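Local coordinates for protein P47 (Clostridium botulinum, PDB 6EKT) that has a fold resembling tubular lipid-binding (TULIP) proteins and may belong to a progenitor toxin complex that protects botulinum neurotoxin in the host gut, at residues M22-C33 / E237-L246; I73-L82 / F194-T202. All coordinates share one frame; numbering follows the deposited sequence.

Interaction 1. Residues M22-C33 / E237-L246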
loop_
_atom_site.group_PDB
_atom_site.type_symbol
_atom_site.label_atom_id
_atom_site.label_comp_id
_atom_site.label_asym_id
_atom_site.label_seq_id
_atom_site.Cartn_x
_atom_site.Cartn_y
_atom_site.Cartn_z
ATOM N N MET A 22 -4.899 -6.904 -8.089
ATOM C CA MET A 22 -5.081 -6.121 -6.865
ATOM C C MET A 22 -5.379 -4.663 -7.224
ATOM O O MET A 22 -4.841 -4.143 -8.186
ATOM C CB MET A 22 -3.884 -6.265 -5.934
ATOM C CG MET A 22 -4.037 -7.481 -5.006
ATOM S SD MET A 22 -2.698 -7.590 -3.811
ATOM C CE MET A 22 -1.349 -8.003 -4.912
ATOM N N ASN A 23 -6.289 -4.030 -6.482
ATOM C CA ASN A 23 -6.829 -2.760 -6.918
ATOM C C ASN A 23 -6.691 -1.733 -5.800
ATOM O O ASN A 23 -7.195 -1.951 -4.693
ATOM C CB ASN A 23 -8.319 -2.921 -7.259
ATOM C CG ASN A 23 -8.789 -1.952 -8.333
ATOM O OD1 ASN A 23 -8.393 -0.761 -8.386
ATOM N ND2 ASN A 23 -9.628 -2.468 -9.231
ATOM N N THR A 24 -6.078 -0.598 -6.109
ATOM C CA THR A 24 -6.086 0.535 -5.160
ATOM C C THR A 24 -7.344 1.400 -5.308
ATOM O O THR A 24 -7.497 2.364 -4.574
ATOM C CB THR A 24 -4.861 1.450 -5.317
ATOM O OG1 THR A 24 -4.858 2.037 -6.625
ATOM C CG2 THR A 24 -3.582 0.693 -5.113
ATOM N N TYR A 25 -8.217 1.075 -6.259
ATOM C CA TYR A 25 -9.493 1.780 -6.433
ATOM C C TYR A 25 -9.340 3.310 -6.552
ATOM O O TYR A 25 -10.092 4.073 -5.918
ATOM C CB TYR A 25 -10.461 1.397 -5.291
ATOM C CG TYR A 25 -10.970 -0.026 -5.413
ATOM C CD1 TYR A 25 -11.778 -0.399 -6.508
ATOM C CD2 TYR A 25 -10.662 -0.990 -4.456
ATOM C CE1 TYR A 25 -12.243 -1.696 -6.647
ATOM C CE2 TYR A 25 -11.127 -2.309 -4.587
ATOM C CZ TYR A 25 -11.927 -2.643 -5.667
ATOM O OH TYR A 25 -12.431 -3.916 -5.812
ATOM N N GLY A 26 -8.330 3.728 -7.317
ATOM C CA GLY A 26 -8.063 5.149 -7.637
ATOM C C GLY A 26 -7.174 5.840 -6.620
ATOM O O GLY A 26 -6.832 7.003 -6.797
ATOM N N TRP A 27 -6.808 5.134 -5.546
ATOM C CA TRP A 27 -5.857 5.678 -4.543
ATOM C C TRP A 27 -4.411 5.336 -4.927
ATOM O O TRP A 27 -4.195 4.471 -5.783
ATOM C CB TRP A 27 -6.200 5.164 -3.139
ATOM C CG TRP A 27 -7.550 5.645 -2.693
ATOM C CD1 TRP A 27 -8.757 5.085 -2.996
ATOM C CD2 TRP A 27 -7.826 6.814 -1.918
ATOM N NE1 TRP A 27 -9.785 5.823 -2.428
ATOM C CE2 TRP A 27 -9.237 6.895 -1.767
ATOM C CE3 TRP A 27 -7.017 7.799 -1.318
ATOM C CZ2 TRP A 27 -9.866 7.935 -1.043
ATOM C CZ3 TRP A 27 -7.625 8.820 -0.600
ATOM C CH2 TRP A 27 -9.044 8.877 -0.452
ATOM N N ASP A 28 -3.430 6.021 -4.318
ATOM C CA ASP A 28 -2.004 5.762 -4.626
ATOM C C ASP A 28 -1.341 4.689 -3.788
ATOM O O ASP A 28 -0.670 3.804 -4.334
ATOM C CB ASP A 28 -1.172 7.063 -4.549
ATOM C CG ASP A 28 -1.624 8.102 -5.534
ATOM O OD1 ASP A 28 -2.122 7.745 -6.642
ATOM O OD2 ASP A 28 -1.533 9.280 -5.189
ATOM N N ILE A 29 -1.481 4.775 -2.460
ATOM C CA ILE A 29 -0.887 3.784 -1.555
ATOM C C ILE A 29 -1.902 3.516 -0.483
ATOM O O ILE A 29 -2.475 4.458 0.081
ATOM C CB ILE A 29 0.451 4.231 -0.884
ATOM C CG1 ILE A 29 1.427 4.795 -1.934
ATOM C CG2 ILE A 29 1.075 3.062 -0.109
ATOM C CD1 ILE A 29 2.737 5.358 -1.361
ATOM N N VAL A 30 -2.140 2.231 -0.238
ATOM C CA VAL A 30 -3.150 1.800 0.750
ATOM C C VAL A 30 -2.406 0.999 1.807
ATOM O O VAL A 30 -1.580 0.135 1.454
ATOM C CB VAL A 30 -4.272 0.960 0.089
ATOM C CG1 VAL A 30 -5.274 0.483 1.135
ATOM C CG2 VAL A 30 -5.002 1.779 -0.949
ATOM N N TYR A 31 -2.680 1.295 3.085
ATOM C CA TYR A 31 -2.027 0.627 4.207
ATOM C C TYR A 31 -3.057 -0.109 5.034
ATOM O O TYR A 31 -4.120 0.438 5.304
ATOM C CB TYR A 31 -1.348 1.665 5.102
ATOM C CG TYR A 31 -0.387 2.585 4.368
ATOM C CD1 TYR A 31 -0.848 3.728 3.708
ATOM C CD2 TYR A 31 0.999 2.329 4.369
ATOM C CE1 TYR A 31 0.026 4.585 3.050
ATOM C CE2 TYR A 31 1.900 3.185 3.704
ATOM C CZ TYR A 31 1.405 4.307 3.064
ATOM O OH TYR A 31 2.252 5.146 2.403
ATOM N N GLY A 32 -2.753 -1.342 5.435
ATOM C CA GLY A 32 -3.697 -2.114 6.275
ATOM C C GLY A 32 -3.103 -2.825 7.481
ATOM O O GLY A 32 -1.939 -3.256 7.454
ATOM N N CYS A 33 -3.910 -2.948 8.538
ATOM C CA CYS A 33 -3.539 -3.716 9.733
ATOM C C CYS A 33 -4.734 -4.495 10.250
ATOM O O CYS A 33 -5.870 -3.999 10.242
ATOM C CB CYS A 33 -2.986 -2.817 10.847
ATOM S SG CYS A 33 -2.335 -3.697 12.299
ATOM N N GLU A 237 -0.734 -9.925 8.854
ATOM C CA GLU A 237 -1.005 -8.993 9.935
ATOM C C GLU A 237 -0.965 -7.531 9.481
ATOM O O GLU A 237 -1.786 -6.726 9.908
ATOM C CB GLU A 237 -0.008 -9.240 11.068
ATOM C CG GLU A 237 -0.362 -10.507 11.842
ATOM C CD GLU A 237 0.663 -10.929 12.870
ATOM O OE1 GLU A 237 1.757 -10.330 12.943
ATOM O OE2 GLU A 237 0.356 -11.884 13.612
ATOM N N VAL A 238 0.003 -7.199 8.627
ATOM C CA VAL A 238 0.202 -5.828 8.133
ATOM C C VAL A 238 0.437 -5.915 6.616
ATOM O O VAL A 238 1.027 -6.873 6.133
ATOM C CB VAL A 238 1.398 -5.113 8.838
ATOM C CG1 VAL A 238 1.615 -3.701 8.300
ATOM C CG2 VAL A 238 1.161 -4.997 10.340
ATOM N N GLY A 239 -0.049 -4.931 5.872
ATOM C CA GLY A 239 0.179 -4.913 4.442
ATOM C C GLY A 239 0.146 -3.528 3.856
ATOM O O GLY A 239 -0.354 -2.586 4.471
ATOM N N LEU A 240 0.683 -3.403 2.650
ATOM C CA LEU A 240 0.476 -2.190 1.902
ATOM C C LEU A 240 0.422 -2.499 0.418
ATOM O O LEU A 240 0.992 -3.491 -0.038
ATOM C CB LEU A 240 1.516 -1.117 2.250
ATOM C CG LEU A 240 2.999 -1.217 1.905
ATOM C CD1 LEU A 240 3.202 -1.092 0.415
ATOM C CD2 LEU A 240 3.757 -0.081 2.565
ATOM N N LEU A 241 -0.278 -1.641 -0.305
ATOM C CA LEU A 241 -0.461 -1.780 -1.728
ATOM C C LEU A 241 -0.072 -0.481 -2.398
ATOM O O LEU A 241 -0.587 0.589 -2.065
ATOM C CB LEU A 241 -1.922 -2.138 -2.054
ATOM C CG LEU A 241 -2.263 -2.413 -3.524
ATOM C CD1 LEU A 241 -1.473 -3.611 -4.052
ATOM C CD2 LEU A 241 -3.779 -2.643 -3.673
ATOM N N ILE A 242 0.843 -0.591 -3.352
ATOM C CA ILE A 242 1.314 0.550 -4.142
ATOM C C ILE A 242 0.709 0.474 -5.547
ATOM O O ILE A 242 0.724 -0.594 -6.157
ATOM C CB ILE A 242 2.858 0.514 -4.208
ATOM C CG1 ILE A 242 3.438 0.685 -2.801
ATOM C CG2 ILE A 242 3.425 1.613 -5.106
ATOM C CD1 ILE A 242 4.794 0.024 -2.621
ATOM N N SER A 243 0.247 1.608 -6.080
ATOM C CA SER A 243 -0.362 1.653 -7.412
ATOM C C SER A 243 0.641 1.198 -8.497
ATOM O O SER A 243 1.868 1.279 -8.317
ATOM C CB SER A 243 -0.856 3.062 -7.761
ATOM O OG SER A 243 0.247 3.942 -8.015
ATOM N N GLU A 244 0.096 0.666 -9.586
ATOM C CA GLU A 244 0.923 0.303 -10.744
ATOM C C GLU A 244 1.864 1.444 -11.145
ATOM O O GLU A 244 3.057 1.206 -11.397
ATOM C CB GLU A 244 0.040 -0.073 -11.929
ATOM C CG GLU A 244 0.856 -0.405 -13.180
ATOM C CD GLU A 244 -0.034 -0.569 -14.394
ATOM O OE1 GLU A 244 -0.357 0.435 -15.032
ATOM O OE2 GLU A 244 -0.400 -1.709 -14.703
ATOM N N LYS A 245 1.333 2.665 -11.220
ATOM C CA LYS A 245 2.103 3.824 -11.682
ATOM C C LYS A 245 3.256 4.165 -10.733
ATOM O O LYS A 245 4.398 4.394 -11.178
ATOM C CB LYS A 245 1.170 5.024 -11.931
ATOM C CG LYS A 245 1.841 6.343 -12.272
ATOM C CD LYS A 245 0.787 7.266 -12.848
ATOM C CE LYS A 245 1.061 8.717 -12.534
ATOM N NZ LYS A 245 0.010 9.510 -13.238
ATOM N N LEU A 246 2.977 4.185 -9.429
ATOM C CA LEU A 246 4.059 4.411 -8.447
ATOM C C LEU A 246 5.127 3.320 -8.468
ATOM O O LEU A 246 6.301 3.605 -8.282
ATOM C CB LEU A 246 3.478 4.583 -7.032
ATOM C CG LEU A 246 2.817 5.936 -6.747
ATOM C CD1 LEU A 246 2.273 5.925 -5.307
ATOM C CD2 LEU A 246 3.790 7.084 -6.935
HETATM O O HOH W 1 -0.715 6.422 -8.548
#

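Interaction 2. Residues I73-L82 / F194-T202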
loop_
_atom_site.group_PDB
_atom_site.type_symbol
_atom_site.label_atom_id
_atom_site.label_comp_id
_atom_site.label_asym_id
_atom_site.label_seq_id
_atom_site.Cartn_x
_atom_site.Cartn_y
_atom_site.Cartn_z
ATOM N N ILE A 73 -12.275 -3.870 19.620
ATOM C CA ILE A 73 -12.821 -3.624 18.286
ATOM C C ILE A 73 -13.499 -4.894 17.802
ATOM O O ILE A 73 -12.979 -5.985 17.998
ATOM C CB ILE A 73 -11.715 -3.221 17.268
ATOM C CG1 ILE A 73 -10.941 -1.996 17.773
ATOM C CG2 ILE A 73 -12.295 -2.974 15.860
ATOM C CD1 ILE A 73 -9.570 -1.848 17.141
ATOM N N ILE A 74 -14.673 -4.732 17.192
ATOM C CA ILE A 74 -15.416 -5.831 16.575
ATOM C C ILE A 74 -15.838 -5.407 15.165
ATOM O O ILE A 74 -15.732 -4.227 14.816
ATOM C CB ILE A 74 -16.641 -6.277 17.446
ATOM C CG1 ILE A 74 -17.675 -5.142 17.626
ATOM C CG2 ILE A 74 -16.165 -6.830 18.795
ATOM C CD1 ILE A 74 -18.945 -5.541 18.371
ATOM N N ASN A 75 -16.328 -6.350 14.365
ATOM C CA ASN A 75 -16.743 -6.031 12.997
ATOM C C ASN A 75 -18.057 -5.264 12.953
ATOM O O ASN A 75 -18.736 -5.132 13.970
ATOM C CB ASN A 75 -16.795 -7.294 12.118
ATOM C CG ASN A 75 -15.406 -7.790 11.738
ATOM O OD1 ASN A 75 -14.460 -7.008 11.610
ATOM N ND2 ASN A 75 -15.278 -9.096 11.557
ATOM N N GLY A 76 -18.389 -4.738 11.777
ATOM C CA GLY A 76 -19.691 -4.128 11.550
ATOM C C GLY A 76 -19.593 -2.624 11.490
ATOM O O GLY A 76 -20.535 -1.948 11.070
ATOM N N GLY A 77 -18.441 -2.110 11.921
ATOM C CA GLY A 77 -18.105 -0.702 11.796
ATOM C C GLY A 77 -18.291 -0.214 10.373
ATOM O O GLY A 77 -17.794 -0.815 9.412
ATOM N N SER A 78 -18.996 0.871 10.281
ATOM C CA SER A 78 -19.296 1.470 9.050
ATOM C C SER A 78 -18.264 2.505 8.774
ATOM O O SER A 78 -17.904 3.251 9.665
ATOM C CB SER A 78 -20.623 2.187 9.196
ATOM O OG SER A 78 -20.682 2.961 10.382
ATOM N N SER A 79 -17.790 2.535 7.546
ATOM C CA SER A 79 -16.883 3.568 7.093
ATOM C C SER A 79 -15.746 3.978 8.020
ATOM O O SER A 79 -14.883 3.175 8.272
ATOM C CB SER A 79 -17.681 4.798 6.630
ATOM O OG SER A 79 -18.213 5.534 7.679
ATOM N N ASN A 80 -15.816 5.208 8.520
ATOM C CA ASN A 80 -14.819 5.778 9.366
ATOM C C ASN A 80 -15.075 5.671 10.859
ATOM O O ASN A 80 -14.585 6.428 11.589
ATOM C CB ASN A 80 -14.522 7.208 8.975
ATOM C CG ASN A 80 -15.757 8.034 8.840
ATOM O OD1 ASN A 80 -16.582 8.017 9.689
ATOM N ND2 ASN A 80 -15.866 8.779 7.770
ATOM N N PHE A 81 -15.911 4.748 11.251
ATOM C CA PHE A 81 -16.132 4.400 12.662
ATOM C C PHE A 81 -15.499 3.051 12.952
ATOM O O PHE A 81 -15.492 2.159 12.094
ATOM C CB PHE A 81 -17.639 4.258 12.969
ATOM C CG PHE A 81 -18.391 5.553 13.019
ATOM C CD1 PHE A 81 -18.975 6.082 11.856
ATOM C CD2 PHE A 81 -18.562 6.228 14.234
ATOM C CE1 PHE A 81 -19.696 7.269 11.910
ATOM C CE2 PHE A 81 -19.269 7.421 14.289
ATOM C CZ PHE A 81 -19.836 7.942 13.122
ATOM N N LEU A 82 -15.009 2.883 14.178
ATOM C CA LEU A 82 -14.766 1.550 14.708
ATOM C C LEU A 82 -15.915 1.151 15.613
ATOM O O LEU A 82 -16.336 1.950 16.457
ATOM C CB LEU A 82 -13.476 1.503 15.538
ATOM C CG LEU A 82 -12.114 1.560 14.880
ATOM C CD1 LEU A 82 -11.063 1.437 15.969
ATOM C CD2 LEU A 82 -11.923 0.462 13.840
ATOM N N PHE A 194 -5.547 11.662 2.857
ATOM C CA PHE A 194 -5.687 10.327 3.429
ATOM C C PHE A 194 -7.028 10.162 4.136
ATOM O O PHE A 194 -7.596 11.138 4.634
ATOM C CB PHE A 194 -4.501 9.984 4.368
ATOM C CG PHE A 194 -3.917 11.180 5.083
ATOM C CD1 PHE A 194 -4.458 11.620 6.291
ATOM C CD2 PHE A 194 -2.822 11.877 4.547
ATOM C CE1 PHE A 194 -3.917 12.723 6.955
ATOM C CE2 PHE A 194 -2.282 12.988 5.205
ATOM C CZ PHE A 194 -2.831 13.413 6.408
ATOM N N LYS A 195 -7.510 8.923 4.143
ATOM C CA LYS A 195 -8.808 8.538 4.697
ATOM C C LYS A 195 -8.650 7.234 5.468
ATOM O O LYS A 195 -7.890 6.356 5.054
ATOM C CB LYS A 195 -9.791 8.284 3.549
ATOM C CG LYS A 195 -11.251 8.570 3.899
ATOM C CD LYS A 195 -12.249 7.983 2.896
ATOM C CE LYS A 195 -11.985 8.501 1.486
ATOM N NZ LYS A 195 -13.131 8.459 0.528
ATOM N N PHE A 196 -9.394 7.094 6.564
ATOM C CA PHE A 196 -9.522 5.807 7.264
ATOM C C PHE A 196 -10.778 5.039 6.832
ATOM O O PHE A 196 -11.852 5.635 6.680
ATOM C CB PHE A 196 -9.533 5.994 8.805
ATOM C CG PHE A 196 -10.048 4.782 9.544
ATOM C CD1 PHE A 196 -9.267 3.627 9.642
ATOM C CD2 PHE A 196 -11.346 4.767 10.071
ATOM C CE1 PHE A 196 -9.750 2.478 10.280
ATOM C CE2 PHE A 196 -11.841 3.618 10.712
ATOM C CZ PHE A 196 -11.040 2.476 10.808
ATOM N N VAL A 197 -10.653 3.717 6.658
ATOM C CA VAL A 197 -11.791 2.861 6.294
ATOM C C VAL A 197 -11.652 1.533 7.013
ATOM O O VAL A 197 -10.568 0.948 6.987
ATOM C CB VAL A 197 -11.829 2.563 4.762
ATOM C CG1 VAL A 197 -13.089 1.790 4.382
ATOM C CG2 VAL A 197 -11.811 3.846 3.967
ATOM N N TYR A 198 -12.736 1.065 7.656
ATOM C CA TYR A 198 -12.760 -0.274 8.271
ATOM C C TYR A 198 -13.344 -1.256 7.281
ATOM O O TYR A 198 -14.296 -0.921 6.602
ATOM C CB TYR A 198 -13.600 -0.295 9.566
ATOM C CG TYR A 198 -13.472 -1.605 10.328
ATOM C CD1 TYR A 198 -14.324 -2.692 10.072
ATOM C CD2 TYR A 198 -12.460 -1.774 11.271
ATOM C CE1 TYR A 198 -14.176 -3.896 10.762
ATOM C CE2 TYR A 198 -12.307 -2.966 11.956
ATOM C CZ TYR A 198 -13.166 -4.015 11.708
ATOM O OH TYR A 198 -12.968 -5.184 12.402
ATOM N N TYR A 199 -12.790 -2.467 7.213
ATOM C CA TYR A 199 -13.213 -3.471 6.232
ATOM C C TYR A 199 -13.459 -4.814 6.900
ATOM O O TYR A 199 -12.627 -5.262 7.693
ATOM C CB TYR A 199 -12.127 -3.630 5.139
ATOM C CG TYR A 199 -12.396 -4.714 4.103
ATOM C CD1 TYR A 199 -11.965 -6.036 4.318
ATOM C CD2 TYR A 199 -13.060 -4.420 2.900
ATOM C CE1 TYR A 199 -12.188 -7.035 3.378
ATOM C CE2 TYR A 199 -13.299 -5.424 1.951
ATOM C CZ TYR A 199 -12.857 -6.729 2.196
ATOM O OH TYR A 199 -13.067 -7.731 1.271
ATOM N N SER A 200 -14.576 -5.459 6.543
ATOM C CA SER A 200 -14.938 -6.806 7.033
ATOM C C SER A 200 -14.730 -7.885 5.959
ATOM O O SER A 200 -15.453 -7.907 4.961
ATOM C CB SER A 200 -16.387 -6.827 7.537
ATOM O OG SER A 200 -16.575 -5.910 8.615
ATOM N N PRO A 201 -13.733 -8.778 6.147
ATOM C CA PRO A 201 -13.453 -9.842 5.162
ATOM C C PRO A 201 -14.481 -10.974 5.199
ATOM O O PRO A 201 -15.160 -11.157 6.222
ATOM C CB PRO A 201 -12.068 -10.350 5.570
ATOM C CG PRO A 201 -11.972 -10.038 7.025
ATOM C CD PRO A 201 -12.743 -8.769 7.240
ATOM N N THR A 202 -14.590 -11.712 4.093
ATOM C CA THR A 202 -15.573 -12.815 3.954
ATOM C C THR A 202 -15.391 -13.962 4.960
ATOM O O THR A 202 -14.295 -14.186 5.485
ATOM C CB THR A 202 -15.567 -13.407 2.534
ATOM O OG1 THR A 202 -14.226 -13.775 2.188
ATOM C CG2 THR A 202 -16.096 -12.392 1.514
#

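Interaction 1. Residues M22-C33 / E237-L246
L241 is the side chain most deeply engaged here: it reaches from its strand to the residues that lead into strand 29-33, M22 to T24. CG lies anti to the backbone N (chi1 -176°), and the two methyls part from there. CD2 touches both the carbonyl O of N23 and the methyl of T24, with T24 CG2 at 3.6 Å, while CD1 turns to the CB and sulfur of M22. T24 is held in place by its own hydroxyl, since OG1 donates to W27 O across the type I' turn T24-W27, at 2.7 Å.

Beyond the turn the two strands run antiparallel, their short axes 4.7 Å apart. V30 and L241 form one hydrogen-bonded pair, V30 N to L241 O at 2.9 Å with the return bond from L241 N to V30 O. G32 and G239 form the next, and neither of these glycines contributes a side chain. On the face carrying I29, Y31, C33, V238, L240 and I242 the contacts across the pair are mainly apolar; L240 CD2 lies beside Y31 CE2 at 3.9 Å, the two side chains pointing the same way.

The helix end is more polar. S243 N donates to D28 O, and S243 OG caps helix 244-252 by accepting from L246 N at 3.1 Å. A water bridges S243 OG and D28 OD1, which also forms a salt bridge with R218. L246 crosses I29 at about a right angle, its CD1 3.7 Å from I29 CG1. By contrast, Y25 at the tip of the turn is exposed and lies apart from 237-246.

In the six-stranded antiparallel sheet, strand 29-34 sits between 238-242 and 208-214, where D28 and I29 make a classic bulge opposite S213; strand 430-434 flanks 238-242 on its other side.

Interaction 2. Residues I73-L82 / F194-T202
Y198 reaches from its strand to the loop that joins strand 72-74 to strand 81-88, and two hydrogen bonds fasten this residue by its two ends. At the phenol end, OH donates to N75 OD1 over a very short 2.5 Å. The amide oxygen meets the ring at its edge, in the ring plane, although the amide itself is turned 59° from that plane. At the backbone end, Y198 N donates to S79 O at 3.1 Å, with an N-H...O angle of 162°. S79 is the second residue of the type II' turn S78-F81, and its backbone presents the carbonyl to the strand.

The apolar contacts gather between these bonds. CG of Y198 stands anti to the backbone N (chi1 -171°), which sends the ring out from the strand against the loop. L82 crosses it at about a right angle and sets CD2 3.4 Å from Y198 CD2; the same methyl lies 3.7 Å from F196 CZ, joining the two aromatic side chains. Farther along the tyrosine ring, I73 CG2 approaches CE2 at 3.9 Å.

Backbone packing against rings completes the contact. N80 brings its CA to 3.7 Å from F196 CD2, and F81 O lies at the edge of that ring, near its plane. G77 passes beside the tyrosine with its carbonyl O 4.0 Å from Y198 CD1. N75 ND2 is also tied to D206 O, while N80 OD1 takes a bond from K112.

The chemistry is that of a loop packed on an edge strand of another sheet: carbon contacts lie between the two bonds, around the Y198 and F196 rings, while two polar bonds probably hold the tyrosine's direction and the loop's position against it.

How the interactions relate
Interactions 1 and 2 have centres about 16 Å apart and touch where W27 CZ2 packs on K195 CE at 3.3 Å. Along the chain, 73-82 and 194-202 both fall between 22-33 and 237-246, so interaction 2 is nested inside the loop that interaction 1 closes. Both reach the same six-stranded antiparallel sheet: interaction 1 pairs two of its inner strands near the centre of the chain, whereas interaction 2 joins its edge strand 193-199 to the sheet containing 72-74 and 81-88. Together they connect sequence-distant parts of this elongated molecule, one by strand pairing within a sheet, the other by packing between sheets.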